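PDB 4WY9: putative MCP-type signal transduction protein from Campylobacter jejuni subsp. jejuni serotype O:2, which probably senses chemical signals in the periplasm as the tandem-PAS sensory domain of the chemoreceptor Tlp1 and relays them for chemotaxis. Local coordinates for residues Y80-D85 against E127-Q132; K139-K142 against V148-G151; A141-N146 against R175-V180. One frame throughout, in Å; residues are numbered along the deposited sequence.

Contact 1: Y80-D85 against E127-Q132; sequences YLYLID and EIANLQ
Tyr80, on the strand 78-83, meets two residues of 127-132 with different parts of its side chain. Its CG lies between the backbone N and the carbonyl carbon (chi1 46°), the most hemmed-in of the three staggered positions, and from there the ring reaches out so that Ile128 lies over one face and Leu131 meets the phenol end. Ile128 lays its CG2 methyl over that face in a CH-pi contact, 3.9 Å from the ring centroid and shifted toward the rim; the shortest approach is 3.5 Å, from Ile128 CG2 to Tyr80 CD1. The other branch of the same isoleucine ends in CD1, 3.9 Å from Tyr80 CD2, so both branches lie on the same side of the ring, each nearest a different half. At the phenol end Leu131 arrives from the opposite direction, its CD1 methyl 3.4 Å from Tyr80 OH. That buried hydroxyl is hydrogen-bonded to Asn167. The contact belongs to the first of the two PAS-like (Cache) modules, where the short, weakly bonded helix 126-129 lies against one face of the antiparallel sheet; Val105 on the neighbouring strand 104-110 and Met156 also touch Ile128. Leu81 turns its side chain away from the helix, and with the alternation of the strand Tyr82 again faces it. Here CG is anti to the backbone N (chi1 170°), and the ring extends to Ala129, whose CB sits over its face in a second CH-pi contact, 4.2 Å from the centroid and 15° off the ring normal. Val134 and Leu138 of the following helix also pack on Tyr82. Leu131, the N-cap of that next helix, bonds through its N to Ile128 O at 3.2 Å.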
ATOM      1  N   TYR A  80      -1.727   3.211  12.953  1.00  7.73           N
ATOM      2  CA  TYR A  80      -1.513   2.425  14.183  1.00  7.47           C
ATOM      3  C   TYR A  80      -0.181   2.662  14.821  1.00  6.38           C
ATOM      4  O   TYR A  80       0.838   2.830  14.142  1.00  7.25           O
ATOM      5  CB  TYR A  80      -1.702   0.925  13.917  1.00  8.19           C
ATOM      6  CG  TYR A  80      -1.017   0.423  12.667  1.00  7.95           C
ATOM      7  CD1 TYR A  80       0.321  -0.002  12.688  1.00  9.58           C
ATOM      8  CD2 TYR A  80      -1.690   0.378  11.452  1.00  9.09           C
ATOM      9  CE1 TYR A  80       0.919  -0.467  11.551  1.00  8.61           C
ATOM     10  CE2 TYR A  80      -1.068  -0.071  10.296  1.00  9.36           C
ATOM     11  CZ  TYR A  80       0.234  -0.489  10.357  1.00  9.05           C
ATOM     12  OH  TYR A  80       0.868  -0.956   9.197  1.00 10.62           O
ATOM     13  N   LEU A  81      -0.183   2.653  16.156  1.00  6.52           N
ATOM     14  CA  LEU A  81       1.009   2.630  16.969  1.00  6.23           C
ATOM     15  C   LEU A  81       0.999   1.372  17.794  1.00  6.68           C
ATOM     16  O   LEU A  81       0.133   1.188  18.657  1.00  7.42           O
ATOM     17  CB  LEU A  81       1.124   3.857  17.869  1.00  6.85           C
ATOM     18  CG  LEU A  81       2.366   3.856  18.767  1.00  8.15           C
ATOM     19  CD1 LEU A  81       3.651   3.904  17.975  1.00  9.04           C
ATOM     20  CD2 LEU A  81       2.327   5.021  19.739  1.00  9.25           C
ATOM     21  N   TYR A  82       1.964   0.491  17.544  1.00  6.32           N
ATOM     22  CA  TYR A  82       2.159  -0.740  18.302  1.00  5.47           C
ATOM     23  C   TYR A  82       3.342  -0.497  19.234  1.00  5.83           C
ATOM     24  O   TYR A  82       4.416  -0.134  18.773  1.00  7.47           O
ATOM     25  CB  TYR A  82       2.404  -1.899  17.340  1.00  7.04           C
ATOM     26  CG  TYR A  82       2.863  -3.204  17.947  1.00  8.33           C
ATOM     27  CD1 TYR A  82       2.400  -3.655  19.176  1.00  8.50           C
ATOM     28  CD2 TYR A  82       3.757  -4.010  17.262  1.00 11.70           C
ATOM     29  CE1 TYR A  82       2.838  -4.859  19.707  1.00 10.88           C
ATOM     30  CE2 TYR A  82       4.193  -5.199  17.773  1.00 14.35           C
ATOM     31  CZ  TYR A  82       3.749  -5.626  18.998  1.00 14.19           C
ATOM     32  OH  TYR A  82       4.194  -6.834  19.487  1.00 18.13           O
ATOM     33  N   LEU A  83       3.152  -0.653  20.541  1.00  6.84           N
ATOM     34  CA  LEU A  83       4.252  -0.565  21.491  1.00  7.29           C
ATOM     35  C   LEU A  83       4.509  -1.932  22.108  1.00  7.82           C
ATOM     36  O   LEU A  83       3.574  -2.567  22.600  1.00  8.46           O
ATOM     37  CB  LEU A  83       3.957   0.444  22.587  1.00  7.41           C
ATOM     38  CG  LEU A  83       3.784   1.898  22.118  1.00  7.40           C
ATOM     39  CD1 LEU A  83       3.464   2.797  23.283  1.00  8.92           C
ATOM     40  CD2 LEU A  83       4.999   2.417  21.415  1.00 10.30           C
ATOM     41  N   ILE A  84       5.756  -2.384  22.099  0.55  9.25           N
ATOM     42  CA  ILE A  84       6.093  -3.731  22.540  0.55 10.87           C
ATOM     43  C   ILE A  84       6.036  -3.905  24.052  0.55 13.57           C
ATOM     44  O   ILE A  84       5.724  -5.020  24.546  0.55 15.28           O
ATOM     45  CB  ILE A  84       7.513  -4.146  22.050  0.55 13.95           C
ATOM     46  CG1 ILE A  84       7.704  -3.791  20.586  0.55 14.54           C
ATOM     47  CG2 ILE A  84       7.780  -5.615  22.299  0.55 20.11           C
ATOM     48  CD1 ILE A  84       9.180  -3.846  20.178  0.55 15.92           C
ATOM     49  N   ASP A  85       6.334  -2.850  24.812  1.00 12.84           N
ATOM     50  CA  ASP A  85       6.372  -2.969  26.265  1.00 14.70           C
ATOM     51  C   ASP A  85       6.050  -1.628  26.911  1.00 12.69           C
ATOM     52  O   ASP A  85       6.896  -1.032  27.558  1.00 15.44           O
ATOM     53  CB  ASP A  85       7.688  -3.552  26.746  1.00 17.72           C
ATOM     54  CG  ASP A  85       7.687  -3.867  28.238  1.00 21.37           C
ATOM     55  OD1 ASP A  85       6.623  -4.192  28.824  1.00 23.33           O
ATOM     56  OD2 ASP A  85       8.776  -3.845  28.830  1.00 25.97           O
ATOM     57  N   GLU A 127      -4.126  -8.596  14.242  1.00  8.16           N
ATOM     58  CA  GLU A 127      -3.823  -8.515  12.813  1.00  9.97           C
ATOM     59  C   GLU A 127      -2.752  -7.453  12.574  1.00 10.30           C
ATOM     60  O   GLU A 127      -1.905  -7.584  11.699  1.00 11.33           O
ATOM     61  CB  GLU A 127      -5.068  -8.188  12.027  1.00 13.16           C
ATOM     62  CG  GLU A 127      -4.904  -8.169  10.542  1.00 18.11           C
ATOM     63  CD  GLU A 127      -6.227  -8.340   9.795  1.00 24.24           C
ATOM     64  OE1 GLU A 127      -6.765  -7.348   9.400  1.00 24.28           O
ATOM     65  OE2 GLU A 127      -6.731  -9.461   9.728  1.00 32.01           O
ATOM     66  N   ILE A 128      -2.761  -6.379  13.383  1.00  8.91           N
ATOM     67  CA  ILE A 128      -1.773  -5.329  13.238  1.00  8.14           C
ATOM     68  C   ILE A 128      -0.389  -5.805  13.712  1.00  8.62           C
ATOM     69  O   ILE A 128       0.614  -5.644  13.018  1.00 10.06           O
ATOM     70  CB  ILE A 128      -2.183  -4.060  13.999  1.00  8.37           C
ATOM     71  CG1 ILE A 128      -3.490  -3.483  13.455  1.00 10.14           C
ATOM     72  CG2 ILE A 128      -1.058  -3.008  13.940  1.00 10.09           C
ATOM     73  CD1 ILE A 128      -3.436  -3.087  12.009  1.00  9.83           C
ATOM     74  N   ALA A 129      -0.344  -6.393  14.894  1.00  9.27           N
ATOM     75  CA  ALA A 129       0.904  -6.834  15.464  1.00 10.82           C
ATOM     76  C   ALA A 129       1.577  -7.906  14.638  1.00 10.95           C
ATOM     77  O   ALA A 129       2.795  -8.020  14.625  1.00 13.87           O
ATOM     78  CB  ALA A 129       0.711  -7.304  16.903  1.00 12.79           C
ATOM     79  N   ASN A 130       0.779  -8.699  13.931  1.00 10.24           N
ATOM     80  CA  ASN A 130       1.290  -9.801  13.139  1.00 11.97           C
ATOM     81  C   ASN A 130       1.554  -9.486  11.668  1.00 10.69           C
ATOM     82  O   ASN A 130       1.955 -10.354  10.905  1.00 12.80           O
ATOM     83  CB  ASN A 130       0.331 -10.991  13.267  1.00 14.13           C
ATOM     84  CG  ASN A 130       0.320 -11.621  14.663  1.00 17.31           C
ATOM     85  OD1 ASN A 130       1.320 -11.566  15.378  1.00 24.72           O
ATOM     86  ND2 ASN A 130      -0.807 -12.140  15.078  1.00 17.22           N
ATOM     87  N   LEU A 131       1.406  -8.205  11.286  1.00  9.24           N
ATOM     88  CA  LEU A 131       1.741  -7.808   9.923  1.00  9.03           C
ATOM     89  C   LEU A 131       3.189  -8.143   9.608  1.00  8.40           C
ATOM     90  O   LEU A 131       4.075  -7.999  10.465  1.00  9.37           O
ATOM     91  CB  LEU A 131       1.534  -6.322   9.735  1.00  8.54           C
ATOM     92  CG  LEU A 131       0.120  -5.773   9.687  1.00  9.02           C
ATOM     93  CD1 LEU A 131       0.167  -4.254   9.729  1.00  9.35           C
ATOM     94  CD2 LEU A 131      -0.620  -6.253   8.457  1.00  9.84           C
ATOM     95  N   GLN A 132       3.444  -8.555   8.374  1.00  8.90           N
ATOM     96  CA  GLN A 132       4.813  -8.824   7.950  1.00  9.58           C
ATOM     97  C   GLN A 132       5.753  -7.617   8.151  1.00  9.47           C
ATOM     98  O   GLN A 132       6.871  -7.777   8.584  1.00 10.12           O
ATOM     99  CB  GLN A 132       4.872  -9.308   6.511  1.00 11.51           C
ATOM    100  CG  GLN A 132       6.209  -9.862   6.105  1.00 14.61           C
ATOM    101  CD  GLN A 132       6.564 -11.129   6.880  1.00 18.67           C
ATOM    102  OE1 GLN A 132       5.779 -12.059   6.929  1.00 22.72           O
ATOM    103  NE2 GLN A 132       7.702 -11.152   7.487  1.00 19.96           N
TER

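Contact 2: K139-K142 against V148-G151; sequences KKAK and VYIG
The phenol ring of Tyr149 reaches from the short strand 149-150 to the end of the helix 132-140, where its hydroxyl meets Ala141. Tyr149 OH lies 3.4 Å from Ala141 CA, and the methyl carbon Ala141 CB is nearly as near to the same oxygen, at 3.5 Å. The methyl comes obliquely at the phenol end, nearest the hydroxyl, with Ala141 CB 4.2 Å from Tyr149 CZ. The backbones stay 9.4 Å apart at Ala141 CA and Tyr149 CA, and the length of the tyrosine side chain, its CG anti to the carbonyl carbon (chi1 -65°), bridges that distance. The pairing joins the C-terminal end of a helix of the PAS-like module to the strand that follows it: Ala141 is the first residue to leave helical geometry, while Tyr149 pairs through its backbone with Ala169 of the strand 163-173. Pro171 of that strand touches both Ala141 and Tyr149, and Val133 and Ile137 of the helix also pack on the tyrosine. Its hydroxyl is hydrogen-bonded to OE2 of Glu145, in the loop between the two segments, in one of that residue's two conformers. Just past the helix, the ammonium of Lys142 folds back to the carbonyl of Lys140: Lys142 NZ bonds to Lys140 O at 2.9 Å, tilted 27° from the carbonyl plane.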
ATOM      1  N   LYS A 139      12.440  -7.676  13.910  1.00 13.26           N
ATOM      2  CA  LYS A 139      13.590  -8.555  13.703  1.00 17.07           C
ATOM      3  C   LYS A 139      14.828  -7.826  13.178  1.00 15.37           C
ATOM      4  O   LYS A 139      15.947  -8.198  13.543  1.00 18.13           O
ATOM      5  CB  LYS A 139      13.176  -9.700  12.737  1.00 20.83           C
ATOM      6  CG  LYS A 139      14.299 -10.657  12.334  1.00 29.97           C
ATOM      7  CD  LYS A 139      14.613 -11.596  13.465  1.00 39.36           C
ATOM      8  CE  LYS A 139      15.833 -12.476  13.172  1.00 40.38           C
ATOM      9  NZ  LYS A 139      17.069 -11.639  13.041  1.00 48.67           N
ATOM     10  N   LYS A 140      14.642  -6.839  12.286  1.00 12.95           N
ATOM     11  CA  LYS A 140      15.742  -6.314  11.492  1.00 13.65           C
ATOM     12  C   LYS A 140      16.082  -4.847  11.689  1.00 11.44           C
ATOM     13  O   LYS A 140      17.181  -4.415  11.343  1.00 13.53           O
ATOM     14  CB  LYS A 140      15.452  -6.522   9.992  1.00 16.04           C
ATOM     15  CG  LYS A 140      15.081  -7.932   9.629  1.00 19.84           C
ATOM     16  CD  LYS A 140      15.027  -8.149   8.163  1.00 26.98           C
ATOM     17  CE  LYS A 140      14.051  -7.302   7.448  1.00 29.81           C
ATOM     18  NZ  LYS A 140      13.979  -7.755   6.012  1.00 35.81           N
ATOM     19  N   ALA A 141      15.151  -4.053  12.205  1.00  9.71           N
ATOM     20  CA  ALA A 141      15.367  -2.624  12.240  1.00 10.03           C
ATOM     21  C   ALA A 141      16.496  -2.251  13.202  1.00 10.29           C
ATOM     22  O   ALA A 141      16.590  -2.803  14.302  1.00 12.97           O
ATOM     23  CB  ALA A 141      14.091  -1.867  12.600  1.00  9.28           C
ATOM     24  N   LYS A 142      17.327  -1.311  12.776  1.00 10.61           N
ATOM     25  CA  LYS A 142      18.462  -0.828  13.564  1.00 10.95           C
ATOM     26  C   LYS A 142      18.473   0.677  13.607  1.00  9.05           C
ATOM     27  O   LYS A 142      18.192   1.333  12.593  1.00  9.94           O
ATOM     28  CB  LYS A 142      19.769  -1.327  12.978  1.00 14.01           C
ATOM     29  CG  LYS A 142      19.893  -2.843  13.021  1.00 15.91           C
ATOM     30  CD  LYS A 142      21.063  -3.358  12.236  1.00 18.42           C
ATOM     31  CE  LYS A 142      21.044  -4.879  12.214  1.00 24.37           C
ATOM     32  NZ  LYS A 142      19.857  -5.392  11.470  1.00 25.33           N
ATOM     33  N   VAL A 148      11.938   2.712   5.434  1.00  9.81           N
ATOM     34  CA  VAL A 148      10.505   2.564   5.526  1.00  7.96           C
ATOM     35  C   VAL A 148      10.173   1.166   5.079  1.00  9.32           C
ATOM     36  O   VAL A 148      10.697   0.704   4.057  1.00 10.89           O
ATOM     37  CB  VAL A 148       9.768   3.602   4.659  1.00 10.37           C
ATOM     38  CG1 VAL A 148       8.274   3.451   4.800  1.00 10.35           C
ATOM     39  CG2 VAL A 148      10.229   5.018   5.011  1.00 10.70           C
ATOM     40  N   TYR A 149       9.307   0.470   5.817  1.00  8.22           N
ATOM     41  CA  TYR A 149       8.957  -0.917   5.523  1.00  7.76           C
ATOM     42  C   TYR A 149       7.606  -0.943   4.837  1.00  7.67           C
ATOM     43  O   TYR A 149       6.618  -0.458   5.372  1.00  9.11           O
ATOM     44  CB  TYR A 149       8.971  -1.727   6.808  1.00  7.60           C
ATOM     45  CG  TYR A 149      10.326  -1.826   7.424  1.00  7.28           C
ATOM     46  CD1 TYR A 149      10.920  -0.712   8.064  1.00  8.77           C
ATOM     47  CD2 TYR A 149      11.085  -2.989   7.370  1.00  9.06           C
ATOM     48  CE1 TYR A 149      12.157  -0.782   8.617  1.00  9.70           C
ATOM     49  CE2 TYR A 149      12.337  -3.048   7.944  1.00  9.65           C
ATOM     50  CZ  TYR A 149      12.896  -1.943   8.553  1.00  9.99           C
ATOM     51  OH  TYR A 149      14.148  -2.010   9.121  1.00 12.45           O
ATOM     52  N   ILE A 150       7.569  -1.509   3.629  1.00  7.91           N
ATOM     53  CA  ILE A 150       6.362  -1.512   2.821  1.00  8.14           C
ATOM     54  C   ILE A 150       5.998  -2.929   2.426  1.00  7.94           C
ATOM     55  O   ILE A 150       6.856  -3.682   1.943  1.00  9.44           O
ATOM     56  CB  ILE A 150       6.521  -0.634   1.579  1.00  9.25           C
ATOM     57  CG1 ILE A 150       6.820   0.814   2.032  1.00 11.53           C
ATOM     58  CG2 ILE A 150       5.266  -0.650   0.701  1.00 10.23           C
ATOM     59  CD1 ILE A 150       6.961   1.787   0.938  1.00 13.65           C
ATOM     60  N   GLY A 151       4.763  -3.318   2.679  1.00  7.99           N
ATOM     61  CA  GLY A 151       4.327  -4.669   2.427  1.00  8.20           C
ATOM     62  C   GLY A 151       3.898  -4.962   1.020  1.00  7.40           C
ATOM     63  O   GLY A 151       3.991  -4.110   0.138  1.00  9.02           O
TER

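Contact 3: A141-N146 against R175-V180; sequences AKYGEN and RKNQVV
Contacts between a ring and an amide dominate where Tyr143 faces Asn177. The amide oxygen Asn177 OD1 comes to 3.4 Å from Tyr143 CD2, arriving obliquely. Tyr143 CG stands anti to the backbone N (chi1 -174°), which sets the ring beside the Asn177 amide, the two planes only 16° apart, and the bases of the two side chains also meet, Tyr143 CB lying 3.9 Å from Asn177 CB. Phe173 stacks edge-to-face with the tyrosine, and Arg50 of the long helix 8-51 touches both Tyr143 and Asn177. The apolar part is smaller: the Val179 CG2 methyl rests 4.0 Å from Ala141 CB and also against the carbonyl oxygen of that alanine. No hydrogen bond crosses between the two segments; within 141-146, Lys142 to Glu145 form a type II beta turn closed by Glu145 N to Lys142 O. Gly144 takes the turn position with positive phi. In one of its two conformers the carboxylate of Glu145 reinforces the turn: Lys142 N donates to Glu145 OE1 at 2.9 Å and 166°, meeting the oxygen from above the carboxylate plane. Between the loop and the hairpin connection leading into strand 179-188, this surface contact therefore rests on van der Waals packing, with the turn held by its own backbone bond and, in that one conformer, by Glu145.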
ATOM      1  N   ALA A 141      15.151  -4.053  12.205  1.00  9.71           N
ATOM      2  CA  ALA A 141      15.367  -2.624  12.240  1.00 10.03           C
ATOM      3  C   ALA A 141      16.496  -2.251  13.202  1.00 10.29           C
ATOM      4  O   ALA A 141      16.590  -2.803  14.302  1.00 12.97           O
ATOM      5  CB  ALA A 141      14.091  -1.867  12.600  1.00  9.28           C
ATOM      6  N   LYS A 142      17.327  -1.311  12.776  1.00 10.61           N
ATOM      7  CA  LYS A 142      18.462  -0.828  13.564  1.00 10.95           C
ATOM      8  C   LYS A 142      18.473   0.677  13.607  1.00  9.05           C
ATOM      9  O   LYS A 142      18.192   1.333  12.593  1.00  9.94           O
ATOM     10  CB  LYS A 142      19.769  -1.327  12.978  1.00 14.01           C
ATOM     11  CG  LYS A 142      19.893  -2.843  13.021  1.00 15.91           C
ATOM     12  CD  LYS A 142      21.063  -3.358  12.236  1.00 18.42           C
ATOM     13  CE  LYS A 142      21.044  -4.879  12.214  1.00 24.37           C
ATOM     14  NZ  LYS A 142      19.857  -5.392  11.470  1.00 25.33           N
ATOM     15  N   TYR A 143      18.756   1.252  14.767  1.00 10.10           N
ATOM     16  CA  TYR A 143      18.801   2.691  14.904  1.00  8.97           C
ATOM     17  C   TYR A 143      19.850   3.291  13.997  1.00  7.95           C
ATOM     18  O   TYR A 143      20.963   2.773  13.883  1.00 11.23           O
ATOM     19  CB  TYR A 143      19.057   3.096  16.327  1.00  9.93           C
ATOM     20  CG  TYR A 143      18.978   4.596  16.548  1.00  8.88           C
ATOM     21  CD1 TYR A 143      17.799   5.275  16.342  1.00 10.53           C
ATOM     22  CD2 TYR A 143      20.092   5.349  16.942  1.00  8.99           C
ATOM     23  CE1 TYR A 143      17.691   6.624  16.542  1.00 10.21           C
ATOM     24  CE2 TYR A 143      19.992   6.712  17.142  1.00  9.42           C
ATOM     25  CZ  TYR A 143      18.781   7.353  16.949  1.00 10.12           C
ATOM     26  OH  TYR A 143      18.675   8.716  17.115  1.00 11.43           O
ATOM     27  N   GLY A 144      19.476   4.377  13.319  1.00  9.31           N
ATOM     28  CA  GLY A 144      20.355   5.021  12.392  1.00  9.27           C
ATOM     29  C   GLY A 144      19.991   4.750  10.951  1.00 10.69           C
ATOM     30  O   GLY A 144      20.478   5.431  10.078  1.00 12.26           O
ATOM     31  N   GLU A 145      19.184   3.717  10.707  0.52 11.10           N
ATOM     32  CA  GLU A 145      18.699   3.448   9.378  0.52 12.47           C
ATOM     33  C   GLU A 145      17.635   4.512   9.021  0.52 14.11           C
ATOM     34  O   GLU A 145      17.041   5.156   9.875  0.52 13.83           O
ATOM     35  CB  GLU A 145      18.158   2.000   9.288  0.52 12.44           C
ATOM     36  CG  GLU A 145      16.807   1.800   9.905  0.52  9.97           C
ATOM     37  CD  GLU A 145      16.237   0.386   9.961  0.52  7.78           C
ATOM     38  OE1 GLU A 145      16.984  -0.571  10.015  0.52  9.96           O
ATOM     39  OE2 GLU A 145      15.013   0.274   9.988  0.52  6.91           O
ATOM     40  N   ASN A 146      17.412   4.709   7.747  0.52 15.66           N
ATOM     41  CA  ASN A 146      16.389   5.617   7.313  0.52 19.12           C
ATOM     42  C   ASN A 146      15.348   4.833   6.535  0.52 18.79           C
ATOM     43  O   ASN A 146      14.891   5.236   5.462  0.52 22.92           O
ATOM     44  CB  ASN A 146      17.010   6.713   6.440  0.52 24.63           C
ATOM     45  CG  ASN A 146      16.055   7.816   6.154  0.52 28.90           C
ATOM     46  OD1 ASN A 146      15.014   7.915   6.808  0.52 31.70           O
ATOM     47  ND2 ASN A 146      16.386   8.660   5.174  0.52 35.75           N
ATOM     48  N   ARG A 175      16.313   5.573  23.888  1.00 14.36           N
ATOM     49  CA  ARG A 175      17.679   6.104  24.009  1.00 16.95           C
ATOM     50  C   ARG A 175      18.720   4.975  24.049  1.00 16.67           C
ATOM     51  O   ARG A 175      19.928   5.201  23.815  1.00 16.90           O
ATOM     52  CB  ARG A 175      17.779   7.017  25.216  1.00 21.19           C
ATOM     53  CG  ARG A 175      19.042   7.819  25.277  1.00 33.82           C
ATOM     54  CD  ARG A 175      18.957   8.943  26.309  1.00 36.26           C
ATOM     55  NE  ARG A 175      18.980  10.248  25.644  1.00 51.97           N
ATOM     56  CZ  ARG A 175      20.094  10.836  25.207  1.00 48.47           C
ATOM     57  NH1 ARG A 175      21.262  10.224  25.378  1.00 58.44           N
ATOM     58  NH2 ARG A 175      20.057  12.036  24.625  1.00 50.76           N
ATOM     59  N   LYS A 176      18.281   3.738  24.266  1.00 14.71           N
ATOM     60  CA  LYS A 176      19.213   2.615  24.227  1.00 15.35           C
ATOM     61  C   LYS A 176      19.282   2.056  22.800  1.00 13.59           C
ATOM     62  O   LYS A 176      19.836   0.975  22.580  1.00 15.73           O
ATOM     63  CB  LYS A 176      18.789   1.532  25.224  1.00 20.38           C
ATOM     64  CG  LYS A 176      18.788   2.070  26.675  1.00 25.32           C
ATOM     65  CD  LYS A 176      18.441   1.006  27.672  1.00 29.49           C
ATOM     66  CE  LYS A 176      19.693   0.499  28.348  1.00 36.11           C
ATOM     67  NZ  LYS A 176      20.455   1.441  29.216  1.00 27.10           N
ATOM     68  N   ASN A 177      18.733   2.798  21.850  1.00 13.32           N
ATOM     69  CA  ASN A 177      18.809   2.454  20.426  1.00 14.72           C
ATOM     70  C   ASN A 177      18.083   1.177  20.111  1.00 13.97           C
ATOM     71  O   ASN A 177      18.433   0.488  19.152  1.00 17.21           O
ATOM     72  CB  ASN A 177      20.261   2.334  19.936  1.00 17.11           C
ATOM     73  CG  ASN A 177      21.124   3.495  20.373  1.00 17.31           C
ATOM     74  OD1 ASN A 177      20.750   4.674  20.225  1.00 19.79           O
ATOM     75  ND2 ASN A 177      22.234   3.190  20.977  1.00 16.95           N
ATOM     76  N   GLN A 178      17.064   0.857  20.914  1.00 13.52           N
ATOM     77  CA  GLN A 178      16.277  -0.350  20.749  1.00 15.59           C
ATOM     78  C   GLN A 178      14.923  -0.018  20.147  1.00 11.73           C
ATOM     79  O   GLN A 178      14.342   1.017  20.465  1.00 11.00           O
ATOM     80  CB  GLN A 178      16.035  -1.056  22.067  1.00 20.45           C
ATOM     81  CG  GLN A 178      17.320  -1.445  22.758  1.00 28.41           C
ATOM     82  CD  GLN A 178      17.797  -2.873  22.449  1.00 44.51           C
ATOM     83  OE1 GLN A 178      17.611  -3.375  21.327  1.00 49.48           O
ATOM     84  NE2 GLN A 178      18.432  -3.521  23.414  1.00 43.71           N
ATOM     85  N   VAL A 179      14.384  -0.921  19.337  1.00 11.10           N
ATOM     86  CA  VAL A 179      13.043  -0.774  18.837  1.00 10.40           C
ATOM     87  C   VAL A 179      12.064  -0.936  19.992  1.00 10.84           C
ATOM     88  O   VAL A 179      12.079  -1.944  20.665  1.00 14.16           O
ATOM     89  CB  VAL A 179      12.713  -1.780  17.709  1.00 12.38           C
ATOM     90  CG1 VAL A 179      11.265  -1.635  17.257  1.00 11.81           C
ATOM     91  CG2 VAL A 179      13.634  -1.613  16.527  1.00 14.31           C
ATOM     92  N   VAL A 180      11.217   0.056  20.196  1.00  8.55           N
ATOM     93  CA  VAL A 180      10.211  -0.012  21.241  1.00  9.67           C
ATOM     94  C   VAL A 180       8.821  -0.045  20.672  1.00  7.62           C
ATOM     95  O   VAL A 180       7.851  -0.250  21.390  1.00  9.19           O
ATOM     96  CB  VAL A 180      10.344   1.174  22.246  1.00 11.91           C
ATOM     97  CG1 VAL A 180      11.651   1.088  23.034  1.00 16.50           C
ATOM     98  CG2 VAL A 180      10.142   2.513  21.603  1.00 13.80           C
TER

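How the contacts relate
All three contacts lie within the range of the first PDC sensor domain and reach the same antiparallel sheet. Contact 1 is buried, whereas contacts 2 and 3 are at the surface. Helices 126-129 and 132-140 follow each other in the chain and carry the run from contact 1 to contact 2, whose centres are 13 Å apart and whose nearest atoms stay about 6 Å apart. Contacts 2 and 3, with centres 11 Å apart, share Ala141 and Lys142; Ala141 meets Tyr149 in one and Val179 in the other. Contact 3, its centre about 16 Å from that of contact 1, joins it directly through neighbouring strands, with a probable hydrogen bond of 3.1 Å from Ile84 N to Val180 O.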